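Local structure of diguanylate cyclase (5M3C) at residues 244-249 / 278-283. The protein is a two-domain protein of the diguanylate cyclase family, a GGDEF domain followed by an EAL domain, modelled here with calcium ions and guanosine-5'-triphosphate. Numbering follows the deposited sequence.
Sequences WVLEHA and PQLIER
Glu247 and Arg283 reach for each other between two neighbouring helices, and their charged ends make the polar half of this contact. Glu247 OE2 stands 3.8 Å from Arg283 NH1, a long salt bridge without a hydrogen bond, so what attraction there is probably comes from charge rather than from a directed N-H. The flat groups are not aligned for a paired grip: the carboxylate and guanidinium planes are turned 63° apart, and OE2 comes to the guanidinium obliquely. Glu247 rises straight from its helix, CG anti to the backbone N (chi1 -175°) and the chain extended beyond it, whereas Arg283 bends at chi2 and chi3 before its guanidinium comes over to Glu247. NH1 has its stronger partner in Asp243, just before Trp244 on helix 238-259, whose OD2 forms a salt bridge with it. Arg283 thus pairs with Asp243 and, more weakly, with Glu247 of the same helix, and the pair of carboxylates would be expected to stabilise its positive charge.

Both helices belong to the EAL domain, a modified TIM (beta/alpha) barrel: 266-269 is one of its parallel strands, and 238-259 and 280-291 precede and follow that strand on the outside of the barrel, with helix 272-276 between the strand and the second of them in sequence. The backbones stay well separated; even the nearest CA atoms, those of Glu247 and Arg283, are 9.6 Å apart.

The apolar half is slighter. Leu246 CD1 and Leu280 CD1 meet at 4.5 Å, branch end to branch end, a loose touch between two buried side chains. Each leucine also packs on helix 272-276, Leu246 against Gln274 and Leu280 against Leu275. On the strand side, Val245 and Ala249 turn to Val268, which seats helix 238-259 on the sheet.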
ATOM      1  N   TRP B 244      -4.544 -13.140 -25.516  1.00 53.95           N
ATOM      2  CA  TRP B 244      -5.253 -14.348 -25.923  1.00 52.63           C
ATOM      3  C   TRP B 244      -6.646 -14.372 -25.315  1.00 52.53           C
ATOM      4  O   TRP B 244      -7.631 -14.619 -26.007  1.00 51.76           O
ATOM      5  CB  TRP B 244      -4.489 -15.595 -25.477  1.00 51.82           C
ATOM      6  CG  TRP B 244      -5.077 -16.872 -25.996  1.00 51.03           C
ATOM      7  CD1 TRP B 244      -4.728 -17.523 -27.139  1.00 50.97           C
ATOM      8  CD2 TRP B 244      -6.123 -17.649 -25.395  1.00 50.64           C
ATOM      9  NE1 TRP B 244      -5.488 -18.656 -27.292  1.00 51.27           N
ATOM     10  CE2 TRP B 244      -6.352 -18.757 -26.234  1.00 50.65           C
ATOM     11  CE3 TRP B 244      -6.884 -17.515 -24.232  1.00 50.30           C
ATOM     12  CZ2 TRP B 244      -7.308 -19.726 -25.947  1.00 50.25           C
ATOM     13  CZ3 TRP B 244      -7.835 -18.479 -23.948  1.00 50.49           C
ATOM     14  CH2 TRP B 244      -8.039 -19.570 -24.803  1.00 50.43           C
ATOM     15  N   VAL B 245      -6.719 -14.118 -24.013  1.00 53.40           N
ATOM     16  CA  VAL B 245      -7.993 -14.129 -23.307  1.00 55.25           C
ATOM     17  C   VAL B 245      -8.961 -13.110 -23.904  1.00 56.44           C
ATOM     18  O   VAL B 245     -10.118 -13.435 -24.185  1.00 57.72           O
ATOM     19  CB  VAL B 245      -7.810 -13.846 -21.803  1.00 55.70           C
ATOM     20  CG1 VAL B 245      -9.155 -13.609 -21.129  1.00 55.73           C
ATOM     21  CG2 VAL B 245      -7.079 -14.999 -21.137  1.00 55.88           C
ATOM     22  N   LEU B 246      -8.490 -11.882 -24.103  1.00 56.17           N
ATOM     23  CA  LEU B 246      -9.343 -10.829 -24.643  1.00 56.94           C
ATOM     24  C   LEU B 246      -9.902 -11.194 -26.019  1.00 58.74           C
ATOM     25  O   LEU B 246     -11.119 -11.178 -26.230  1.00 60.04           O
ATOM     26  CB  LEU B 246      -8.583  -9.504 -24.716  1.00 55.90           C
ATOM     27  CG  LEU B 246      -8.481  -8.738 -23.396  1.00 55.30           C
ATOM     28  CD1 LEU B 246      -7.526  -7.563 -23.534  1.00 55.16           C
ATOM     29  CD2 LEU B 246      -9.853  -8.265 -22.940  1.00 55.29           C
ATOM     30  N   GLU B 247      -9.013 -11.527 -26.950  1.00 59.92           N
ATOM     31  CA  GLU B 247      -9.417 -11.836 -28.320  1.00 60.62           C
ATOM     32  C   GLU B 247     -10.466 -12.941 -28.357  1.00 60.80           C
ATOM     33  O   GLU B 247     -11.499 -12.817 -29.022  1.00 62.46           O
ATOM     34  CB  GLU B 247      -8.202 -12.252 -29.151  1.00 61.88           C
ATOM     35  CG  GLU B 247      -8.510 -12.478 -30.623  1.00 63.25           C
ATOM     36  CD  GLU B 247      -7.272 -12.793 -31.446  1.00 64.03           C
ATOM     37  OE1 GLU B 247      -7.370 -12.793 -32.691  1.00 64.71           O
ATOM     38  OE2 GLU B 247      -6.203 -13.042 -30.848  1.00 63.73           O
ATOM     39  N   HIS B 248     -10.196 -14.022 -27.637  1.00 60.67           N
ATOM     40  CA  HIS B 248     -11.102 -15.164 -27.610  1.00 61.13           C
ATOM     41  C   HIS B 248     -12.398 -14.827 -26.886  1.00 61.26           C
ATOM     42  O   HIS B 248     -13.468 -15.311 -27.261  1.00 62.05           O
ATOM     43  CB  HIS B 248     -10.421 -16.362 -26.954  1.00 61.68           C
ATOM     44  CG  HIS B 248      -9.398 -17.019 -27.825  1.00 62.11           C
ATOM     45  ND1 HIS B 248      -9.650 -18.181 -28.521  1.00 63.35           N
ATOM     46  CD2 HIS B 248      -8.126 -16.668 -28.126  1.00 62.04           C
ATOM     47  CE1 HIS B 248      -8.576 -18.523 -29.208  1.00 63.77           C
ATOM     48  NE2 HIS B 248      -7.636 -17.622 -28.986  1.00 62.97           N
ATOM     49  N   ALA B 249     -12.300 -13.996 -25.852  1.00 60.84           N
ATOM     50  CA  ALA B 249     -13.482 -13.544 -25.126  1.00 60.48           C
ATOM     51  C   ALA B 249     -14.377 -12.744 -26.058  1.00 60.03           C
ATOM     52  O   ALA B 249     -15.598 -12.892 -26.040  1.00 58.20           O
ATOM     53  CB  ALA B 249     -13.085 -12.703 -23.927  1.00 60.47           C
ATOM     54  N   PRO B 278       0.920   0.134 -23.362  1.00 92.99           N
ATOM     55  CA  PRO B 278       0.633   1.410 -24.020  1.00 93.75           C
ATOM     56  C   PRO B 278      -0.348   1.287 -25.182  1.00 93.34           C
ATOM     57  O   PRO B 278      -1.058   2.243 -25.492  1.00 93.42           O
ATOM     58  CB  PRO B 278       2.006   1.860 -24.541  1.00 94.31           C
ATOM     59  CG  PRO B 278       3.005   1.090 -23.747  1.00 94.39           C
ATOM     60  CD  PRO B 278       2.347  -0.221 -23.449  1.00 93.66           C
ATOM     61  N   GLN B 279      -0.384   0.119 -25.815  1.00 92.75           N
ATOM     62  CA  GLN B 279      -1.225  -0.080 -26.991  1.00 93.32           C
ATOM     63  C   GLN B 279      -2.583  -0.685 -26.643  1.00 91.69           C
ATOM     64  O   GLN B 279      -3.449  -0.828 -27.509  1.00 91.47           O
ATOM     65  CB  GLN B 279      -0.494  -0.959 -28.004  1.00 95.01           C
ATOM     66  CG  GLN B 279       0.752  -0.299 -28.574  1.00 96.49           C
ATOM     67  CD  GLN B 279       0.453   1.054 -29.199  1.00 97.72           C
ATOM     68  OE1 GLN B 279      -0.625   1.273 -29.756  1.00 96.65           O
ATOM     69  NE2 GLN B 279       1.410   1.973 -29.107  1.00 97.45           N
ATOM     70  N   LEU B 280      -2.772  -1.013 -25.367  1.00 89.21           N
ATOM     71  CA  LEU B 280      -3.994  -1.666 -24.907  1.00 86.66           C
ATOM     72  C   LEU B 280      -5.244  -1.139 -25.608  1.00 85.34           C
ATOM     73  O   LEU B 280      -5.958  -1.900 -26.258  1.00 85.41           O
ATOM     74  CB  LEU B 280      -4.146  -1.501 -23.394  1.00 85.77           C
ATOM     75  CG  LEU B 280      -5.437  -2.067 -22.797  1.00 85.45           C
ATOM     76  CD1 LEU B 280      -5.583  -3.546 -23.121  1.00 85.22           C
ATOM     77  CD2 LEU B 280      -5.482  -1.838 -21.294  1.00 85.32           C
ATOM     78  N   ILE B 281      -5.508   0.157 -25.475  1.00 84.70           N
ATOM     79  CA  ILE B 281      -6.729   0.742 -26.028  1.00 85.32           C
ATOM     80  C   ILE B 281      -6.792   0.566 -27.544  1.00 86.15           C
ATOM     81  O   ILE B 281      -7.842   0.225 -28.091  1.00 86.42           O
ATOM     82  CB  ILE B 281      -6.853   2.243 -25.702  1.00 84.80           C
ATOM     83  CG1 ILE B 281      -6.703   2.479 -24.197  1.00 84.80           C
ATOM     84  CG2 ILE B 281      -8.191   2.775 -26.197  1.00 84.46           C
ATOM     85  CD1 ILE B 281      -6.900   3.919 -23.776  1.00 85.02           C
ATOM     86  N   GLU B 282      -5.669   0.804 -28.216  1.00 85.33           N
ATOM     87  CA  GLU B 282      -5.610   0.670 -29.669  1.00 83.64           C
ATOM     88  C   GLU B 282      -5.932  -0.764 -30.060  1.00 79.67           C
ATOM     89  O   GLU B 282      -6.721  -1.016 -30.970  1.00 78.27           O
ATOM     90  CB  GLU B 282      -4.222   1.051 -30.195  1.00 86.44           C
ATOM     91  CG  GLU B 282      -4.022   2.541 -30.446  1.00 87.66           C
ATOM     92  CD  GLU B 282      -4.007   3.374 -29.176  1.00 88.42           C
ATOM     93  OE1 GLU B 282      -3.820   4.605 -29.282  1.00 88.61           O
ATOM     94  OE2 GLU B 282      -4.178   2.809 -28.074  1.00 89.44           O
ATOM     95  N   ARG B 283      -5.309  -1.696 -29.349  1.00 76.81           N
ATOM     96  CA  ARG B 283      -5.495  -3.118 -29.594  1.00 74.80           C
ATOM     97  C   ARG B 283      -6.905  -3.579 -29.249  1.00 72.16           C
ATOM     98  O   ARG B 283      -7.512  -4.351 -29.987  1.00 71.83           O
ATOM     99  CB  ARG B 283      -4.486  -3.916 -28.771  1.00 74.63           C
ATOM    100  CG  ARG B 283      -4.874  -5.367 -28.554  1.00 74.86           C
ATOM    101  CD  ARG B 283      -5.134  -6.083 -29.866  1.00 74.62           C
ATOM    102  NE  ARG B 283      -4.731  -7.481 -29.788  1.00 74.66           N
ATOM    103  CZ  ARG B 283      -4.915  -8.373 -30.754  1.00 74.96           C
ATOM    104  NH1 ARG B 283      -4.506  -9.621 -30.579  1.00 75.16           N
ATOM    105  NH2 ARG B 283      -5.507  -8.026 -31.890  1.00 74.98           N
TER